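Local coordinates for Ice-binding protein (Flavobacteriaceae bacterium, PDB 5UYT) that probably binds to ice crystals through right-handed beta-helix domains and so acts as an antifreeze protein, at residues 69-74 and 145-150; 285-290 and 364-369; 358-363 and 417-422. One frame throughout, in Å; residues are numbered along the deposited sequence.

Contact 1: residues 69-74 and 145-150; sequences NLLNAA and NVFWKV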
# COMPACT_ATOMS: atom_id res chain seq x y z
N ASN A 69 23.99 15.35 -10.10
CA ASN A 69 24.85 16.50 -10.35
C ASN A 69 24.68 17.59 -9.30
O ASN A 69 25.67 18.21 -8.89
CB ASN A 69 24.65 17.04 -11.76
CG ASN A 69 25.26 16.14 -12.81
OD1 ASN A 69 26.21 15.42 -12.54
ND2 ASN A 69 24.72 16.18 -14.02
N LEU A 70 23.45 17.80 -8.84
CA LEU A 70 23.19 18.74 -7.74
C LEU A 70 23.81 18.23 -6.44
O LEU A 70 24.40 19.01 -5.68
CB LEU A 70 21.70 18.98 -7.55
CG LEU A 70 20.93 19.72 -8.65
CD1 LEU A 70 19.44 19.45 -8.45
CD2 LEU A 70 21.25 21.21 -8.63
N LEU A 71 23.68 16.92 -6.19
CA LEU A 71 24.37 16.30 -5.04
C LEU A 71 25.91 16.49 -5.13
O LEU A 71 26.58 16.84 -4.12
CB LEU A 71 23.99 14.82 -4.91
CG LEU A 71 22.52 14.61 -4.51
CD1 LEU A 71 22.15 13.13 -4.47
CD2 LEU A 71 22.26 15.25 -3.16
N ASN A 72 26.44 16.26 -6.32
CA ASN A 72 27.88 16.36 -6.56
C ASN A 72 28.38 17.80 -6.45
O ASN A 72 29.50 18.04 -6.05
CB ASN A 72 28.25 15.71 -7.89
CG ASN A 72 29.69 15.23 -7.94
OD1 ASN A 72 30.27 14.83 -6.92
ND2 ASN A 72 30.28 15.25 -9.12
N ALA A 73 27.50 18.76 -6.76
CA ALA A 73 27.81 20.18 -6.64
C ALA A 73 27.69 20.74 -5.21
O ALA A 73 28.23 21.81 -4.93
CB ALA A 73 26.93 20.99 -7.59
N ALA A 74 26.98 20.03 -4.33
CA ALA A 74 26.78 20.47 -2.93
C ALA A 74 28.11 20.77 -2.22
O ALA A 74 29.02 19.93 -2.19
CB ALA A 74 25.97 19.44 -2.15
N ASN A 145 14.49 14.35 2.97
CA ASN A 145 15.60 15.33 2.99
C ASN A 145 16.99 14.72 3.29
O ASN A 145 17.97 15.45 3.49
CB ASN A 145 15.28 16.42 4.01
CG ASN A 145 14.30 17.46 3.47
OD1 ASN A 145 14.41 17.90 2.33
ND2 ASN A 145 13.39 17.91 4.32
N VAL A 146 17.07 13.40 3.29
CA VAL A 146 18.36 12.69 3.44
C VAL A 146 18.82 12.10 2.10
O VAL A 146 18.05 11.44 1.39
CB VAL A 146 18.29 11.58 4.51
CG1 VAL A 146 19.62 10.85 4.61
CG2 VAL A 146 17.86 12.19 5.86
N PHE A 147 20.09 12.35 1.74
CA PHE A 147 20.66 11.87 0.49
C PHE A 147 22.03 11.26 0.74
O PHE A 147 22.82 11.81 1.53
CB PHE A 147 20.84 13.04 -0.50
CG PHE A 147 19.55 13.74 -0.88
CD1 PHE A 147 18.91 13.43 -2.08
CD2 PHE A 147 18.99 14.71 -0.05
CE1 PHE A 147 17.72 14.06 -2.43
CE2 PHE A 147 17.80 15.35 -0.40
CZ PHE A 147 17.16 15.03 -1.60
N TRP A 148 22.32 10.18 0.02
CA TRP A 148 23.65 9.56 0.03
C TRP A 148 24.14 9.50 -1.41
O TRP A 148 23.55 8.80 -2.24
CB TRP A 148 23.60 8.14 0.64
CG TRP A 148 22.93 8.07 2.00
CD1 TRP A 148 21.58 8.02 2.25
CD2 TRP A 148 23.57 7.96 3.28
NE1 TRP A 148 21.34 7.94 3.60
CE2 TRP A 148 22.54 7.89 4.26
CE3 TRP A 148 24.91 7.92 3.70
CZ2 TRP A 148 22.82 7.78 5.64
CZ3 TRP A 148 25.19 7.81 5.06
CH2 TRP A 148 24.14 7.75 6.02
N LYS A 149 25.18 10.28 -1.73
CA LYS A 149 25.78 10.24 -3.06
C LYS A 149 27.00 9.34 -3.01
O LYS A 149 28.08 9.76 -2.54
CB LYS A 149 26.16 11.65 -3.50
CG LYS A 149 26.74 11.72 -4.91
CD LYS A 149 27.63 12.95 -5.11
CE LYS A 149 28.90 12.93 -4.25
NZ LYS A 149 29.65 11.63 -4.20
N VAL A 150 26.84 8.11 -3.48
CA VAL A 150 27.85 7.06 -3.27
C VAL A 150 28.61 6.70 -4.55
O VAL A 150 28.02 6.19 -5.51
CB VAL A 150 27.24 5.77 -2.65
CG1 VAL A 150 28.35 4.80 -2.24
CG2 VAL A 150 26.35 6.09 -1.44

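Contact 2: residues 285-290 and 364-369; sequences YLNTLP and FWKVDG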
# COMPACT_ATOMS: atom_id res chain seq x y z
N TYR A 285 -20.03 1.94 -11.70
CA TYR A 285 -19.12 3.06 -11.45
C TYR A 285 -17.72 2.56 -11.06
O TYR A 285 -16.71 3.04 -11.61
CB TYR A 285 -19.67 4.01 -10.37
CG TYR A 285 -18.68 5.10 -9.99
CD1 TYR A 285 -18.59 6.28 -10.72
CD2 TYR A 285 -17.81 4.93 -8.91
CE1 TYR A 285 -17.68 7.28 -10.39
CE2 TYR A 285 -16.88 5.92 -8.58
CZ TYR A 285 -16.84 7.10 -9.29
OH TYR A 285 -15.91 8.10 -8.96
N LEU A 286 -17.66 1.60 -10.13
CA LEU A 286 -16.39 1.07 -9.63
C LEU A 286 -15.64 0.32 -10.74
O LEU A 286 -14.42 0.52 -10.95
CB LEU A 286 -16.62 0.13 -8.44
CG LEU A 286 -17.04 0.77 -7.12
CD1 LEU A 286 -17.31 -0.30 -6.07
CD2 LEU A 286 -15.98 1.77 -6.62
N ASN A 287 -16.39 -0.51 -11.47
CA ASN A 287 -15.83 -1.29 -12.59
C ASN A 287 -15.13 -0.43 -13.64
O ASN A 287 -14.14 -0.86 -14.24
CB ASN A 287 -16.91 -2.17 -13.25
CG ASN A 287 -16.32 -3.33 -14.01
OD1 ASN A 287 -15.36 -3.95 -13.54
ND2 ASN A 287 -16.86 -3.63 -15.18
N THR A 288 -15.64 0.79 -13.87
CA THR A 288 -15.12 1.67 -14.92
C THR A 288 -14.06 2.71 -14.45
O THR A 288 -13.48 3.43 -15.27
CB THR A 288 -16.25 2.32 -15.78
OG1 THR A 288 -17.13 3.07 -14.95
CG2 THR A 288 -17.08 1.26 -16.55
N LEU A 289 -13.78 2.80 -13.15
CA LEU A 289 -12.65 3.61 -12.67
C LEU A 289 -11.36 3.09 -13.29
O LEU A 289 -11.10 1.90 -13.26
CB LEU A 289 -12.48 3.53 -11.13
CG LEU A 289 -13.49 4.35 -10.31
CD1 LEU A 289 -13.45 3.98 -8.82
CD2 LEU A 289 -13.30 5.87 -10.54
N PRO A 290 -10.53 4.00 -13.82
CA PRO A 290 -9.20 3.63 -14.37
C PRO A 290 -8.28 3.03 -13.32
O PRO A 290 -8.25 3.50 -12.18
CB PRO A 290 -8.63 4.96 -14.89
CG PRO A 290 -9.77 5.92 -14.87
CD PRO A 290 -10.77 5.45 -13.87
N PHE A 364 -13.57 0.48 -0.83
CA PHE A 364 -14.51 -0.23 -1.69
C PHE A 364 -13.85 -1.39 -2.41
O PHE A 364 -12.72 -1.26 -2.91
CB PHE A 364 -15.09 0.72 -2.75
CG PHE A 364 -15.75 1.91 -2.13
CD1 PHE A 364 -17.09 1.84 -1.74
CD2 PHE A 364 -15.00 3.06 -1.83
CE1 PHE A 364 -17.70 2.93 -1.10
CE2 PHE A 364 -15.61 4.15 -1.20
CZ PHE A 364 -16.94 4.07 -0.82
N TRP A 365 -14.58 -2.50 -2.50
CA TRP A 365 -14.05 -3.68 -3.16
C TRP A 365 -15.06 -4.04 -4.24
O TRP A 365 -16.24 -4.27 -3.94
CB TRP A 365 -14.00 -4.86 -2.18
CG TRP A 365 -13.18 -4.62 -0.93
CD1 TRP A 365 -13.55 -3.89 0.18
CD2 TRP A 365 -11.88 -5.15 -0.66
NE1 TRP A 365 -12.54 -3.93 1.12
CE2 TRP A 365 -11.50 -4.70 0.62
CE3 TRP A 365 -10.98 -5.94 -1.40
CZ2 TRP A 365 -10.27 -5.02 1.20
CZ3 TRP A 365 -9.75 -6.29 -0.81
CH2 TRP A 365 -9.41 -5.83 0.49
N LYS A 366 -14.60 -4.07 -5.50
CA LYS A 366 -15.47 -4.47 -6.60
C LYS A 366 -15.08 -5.90 -6.97
O LYS A 366 -13.97 -6.09 -7.49
CB LYS A 366 -15.20 -3.53 -7.78
CG LYS A 366 -16.15 -3.65 -9.00
CD LYS A 366 -15.79 -4.80 -9.94
CE LYS A 366 -14.34 -4.80 -10.43
NZ LYS A 366 -14.03 -6.07 -11.17
N VAL A 367 -15.94 -6.89 -6.71
CA VAL A 367 -15.54 -8.29 -6.92
C VAL A 367 -16.40 -8.93 -8.04
O VAL A 367 -17.62 -9.10 -7.91
CB VAL A 367 -15.69 -9.12 -5.61
CG1 VAL A 367 -15.23 -10.55 -5.88
CG2 VAL A 367 -14.88 -8.44 -4.48
N ASP A 368 -15.76 -9.26 -9.15
CA ASP A 368 -16.49 -9.85 -10.27
C ASP A 368 -16.50 -11.37 -10.11
O ASP A 368 -15.81 -12.10 -10.83
CB ASP A 368 -15.89 -9.44 -11.62
CG ASP A 368 -16.71 -9.93 -12.78
OD1 ASP A 368 -17.92 -10.21 -12.62
OD2 ASP A 368 -16.16 -10.02 -13.91
N GLY A 369 -17.27 -11.81 -9.12
CA GLY A 369 -17.39 -13.22 -8.81
C GLY A 369 -17.90 -13.44 -7.39
O GLY A 369 -18.40 -12.52 -6.74

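Contact 3: residues 358-363 and 417-422; sequences AIAKNV and QMTPGC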
# COMPACT_ATOMS: atom_id res chain seq x y z
N ALA A 358 -6.96 6.30 7.57
CA ALA A 358 -7.86 5.56 6.65
C ALA A 358 -9.12 5.14 7.44
O ALA A 358 -9.03 4.70 8.62
CB ALA A 358 -7.16 4.33 6.07
N ILE A 359 -10.28 5.34 6.81
CA ILE A 359 -11.58 4.96 7.43
C ILE A 359 -12.39 4.01 6.52
O ILE A 359 -12.29 4.07 5.28
CB ILE A 359 -12.42 6.18 7.89
CG1 ILE A 359 -12.77 7.10 6.70
CG2 ILE A 359 -11.71 6.90 9.06
CD1 ILE A 359 -13.68 8.31 7.02
N ALA A 360 -13.11 3.08 7.14
CA ALA A 360 -13.73 2.00 6.38
C ALA A 360 -14.81 2.53 5.40
O ALA A 360 -15.09 1.88 4.42
CB ALA A 360 -14.36 1.00 7.34
N LYS A 361 -15.42 3.68 5.73
CA LYS A 361 -16.40 4.33 4.87
C LYS A 361 -15.84 4.59 3.46
O LYS A 361 -16.62 4.71 2.49
CB LYS A 361 -16.77 5.67 5.52
CG LYS A 361 -17.67 6.59 4.72
CD LYS A 361 -17.99 7.90 5.45
CE LYS A 361 -16.91 8.98 5.33
NZ LYS A 361 -16.54 9.56 3.99
N ASN A 362 -14.50 4.72 3.36
CA ASN A 362 -13.84 5.13 2.10
C ASN A 362 -13.09 3.98 1.42
O ASN A 362 -12.22 4.23 0.57
CB ASN A 362 -12.85 6.30 2.36
CG ASN A 362 -13.56 7.55 2.87
OD1 ASN A 362 -14.74 7.74 2.65
ND2 ASN A 362 -12.82 8.41 3.58
N VAL A 363 -13.41 2.75 1.80
CA VAL A 363 -12.80 1.55 1.21
C VAL A 363 -13.85 0.75 0.45
O VAL A 363 -14.94 0.43 1.02
CB VAL A 363 -12.22 0.68 2.34
CG1 VAL A 363 -11.64 -0.60 1.75
CG2 VAL A 363 -11.17 1.48 3.11
N GLN A 417 -21.46 -4.23 10.79
CA GLN A 417 -21.90 -2.90 11.14
C GLN A 417 -21.59 -1.92 10.04
O GLN A 417 -20.44 -1.74 9.67
CB GLN A 417 -21.24 -2.42 12.47
CG GLN A 417 -21.65 -3.32 13.67
CD GLN A 417 -20.93 -2.97 14.97
OE1 GLN A 417 -20.46 -3.89 15.71
NE2 GLN A 417 -20.87 -1.71 15.29
N MET A 418 -22.64 -1.31 9.48
CA MET A 418 -22.44 -0.35 8.40
C MET A 418 -21.60 0.84 8.84
O MET A 418 -21.61 1.25 10.02
CB MET A 418 -23.80 0.14 7.88
CG MET A 418 -24.62 0.93 8.87
SD MET A 418 -26.16 1.52 8.09
CE MET A 418 -26.93 2.35 9.47
N THR A 419 -20.85 1.39 7.88
CA THR A 419 -20.08 2.61 8.05
C THR A 419 -21.01 3.80 7.74
O THR A 419 -22.11 3.60 7.20
CB THR A 419 -18.87 2.58 7.08
OG1 THR A 419 -19.34 2.14 5.79
CG2 THR A 419 -17.82 1.53 7.60
N PRO A 420 -20.60 5.03 8.11
CA PRO A 420 -21.58 6.15 8.06
C PRO A 420 -22.09 6.54 6.67
O PRO A 420 -21.40 6.38 5.65
CB PRO A 420 -20.81 7.33 8.67
CG PRO A 420 -19.76 6.70 9.51
CD PRO A 420 -19.37 5.42 8.83
N GLY A 421 -23.29 7.09 6.66
CA GLY A 421 -23.84 7.72 5.47
C GLY A 421 -25.35 7.61 5.46
O GLY A 421 -26.03 8.40 4.84
N CYS A 422 -25.89 6.60 6.13
CA CYS A 422 -27.33 6.42 6.18
C CYS A 422 -27.94 7.54 7.03
O CYS A 422 -27.40 7.89 8.07
CB CYS A 422 -27.67 5.02 6.77
SG CYS A 422 -29.45 4.65 6.67
O HOH W 1 -17.74 0.90 3.76

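Contact 1: residues 69-74 and 145-150
Leu71 meets the Phe147 ring obliquely, the two side chains crossing at about a right angle. CD2 of Leu71 lies 3.7 Å from Phe147 CB, at the root of the ring, and Leu71 CD1 is 4.0 Å from Phe147 CD1. Pro4 touches both residues, while Asn165 of the neighbouring strand also meets Phe147. Nearer the helix backbone, Leu71 CB is 4.1 Å from Lys149 CB. The lysine starts out extended (chi1 -178°), and the bends at chi3 and chi4 carry its outer methylenes past Asn72, CE of Lys149 lying 3.6 Å from Asn72 OD1. Its charged end goes elsewhere: NZ forms a salt bridge with Glu151 and a hydrogen bond with Gln124 OE1. The helix segment 69-73, the end of helix 55-73, runs at 87° to strand 146-150 of the right-handed beta-helix. Cut back to an alanine, Leu71 would probably leave a gap beside Phe147 and deprive Pro4, Ile120 and Val167 of a shared apolar partner. No hydrogen bond joins the two segments; helix and strand meet through apolar packing and the lysine methylenes lying against the Asn72 amide, while the ammonium is held by Glu151 and Gln124.

Contact 2: residues 285-290 and 364-369
Lys366 NZ is hydrogen-bonded to the carbonyl O of Ile340 on the adjoining strand, and Asn287 OD1 stands 3.4 Å from the same NZ. The carbons leading up to it touch this amide oxygen as well: CE of Lys366 is 3.4 Å from Asn287 OD1 and CD of Lys366 is 3.7 Å from it. A bend at chi2 (-81°), continued at chi3, folds the lysine chain round toward Asn287. Asn287 itself turns its CG away from the backbone N (chi1 -158°), which brings the amide over to the lysine, and the two side chains pass obliquely. In the right-handed beta-helix of this second ice-binding domain, strand 363-367 runs parallel to 336-340 on one flank and 382-385 on the other, and Leu286, in the C-terminal part of helix 270-288, reaches all three. This leucine carries the apolar packing: it touches Val337 and Ile384 of the flanking strands, and Leu286 CB rests 3.9 Å from Lys366 CG. Both its methyls, CD1 and CD2 of Leu286, reach the root of Phe364, each 4.1 Å from Phe364 CB. The aromatic ring beyond is met obliquely and runs on away from the helix; Pro216 touches both Phe364 and Leu286.

Contact 3: residues 358-363 and 417-422
Thr419 carries OG1 in the crowded position between its backbone N and carbonyl carbon (chi1 45°), and this rotation sends its two branches to different tasks against Ala360 and Lys361. The methyl CG2 presses on the alanine, 3.5 Å from Ala360 CB. The hydroxyl is linked to the same residue through a water: the water donates to Ala360 O at 2.9 Å and is hydrogen-bonded to Thr419 OG1, also at 2.9 Å. Between these two branches the threonine CB packs over the backbone of the next residue, 3.7 Å from Lys361 CA. Lys361 leaves its backbone extended and then doubles back at chi3 (82°) and chi4. Its straight portion runs along the chain of the other segment, where Lys361 CD comes to 3.7 Å from Pro420 O and Lys361 CB to 4.2 Å from Pro420 CD. The curl returns the ammonium group to its own segment: Lys361 NZ donates to Asn362 OD1 at 2.9 Å, in the carbonyl plane and on a lone pair, with a C=O...N angle of 128°. Residues 358-363 make a corner of the right-handed beta-helix, with a 3-10 segment at 360-361 leading into strand 363-367, whereas residues 417-422 run off the end of strand 415-417. Strand 397-404 is common ground, since both Ala360 and Thr419 touch Glu399 there, and Thr419 O accepts a weak hydrogen bond from Arg401. After Pro420 the chain turns at Gly421, whose backbone angles would bring any side chain into conflict with the carbonyl before it. Cys422 then ties the departing chain to Cys223 by a disulfide.

How the contacts relate
Contacts 1 and 2 are closely matching packings, one in each ice-binding domain: the end of a long helix set on a strand through a leucine, an asparagine, a phenylalanine and a lysine in matching places. Among the differences are the bends of the lysine and its partner, acidic and amide side chains in contact 1, a backbone carbonyl in contact 2. Their centres lie 43 Å apart, on opposite sides of the chain's centre. Contact 3 belongs to the second domain, its centre about 17 Å from that of contact 2; residues 358-363 run straight into 364-369, and the corner of contact 3 leads directly into the strand of contact 2. Contact 3 is about 44 Å from contact 1, between centres.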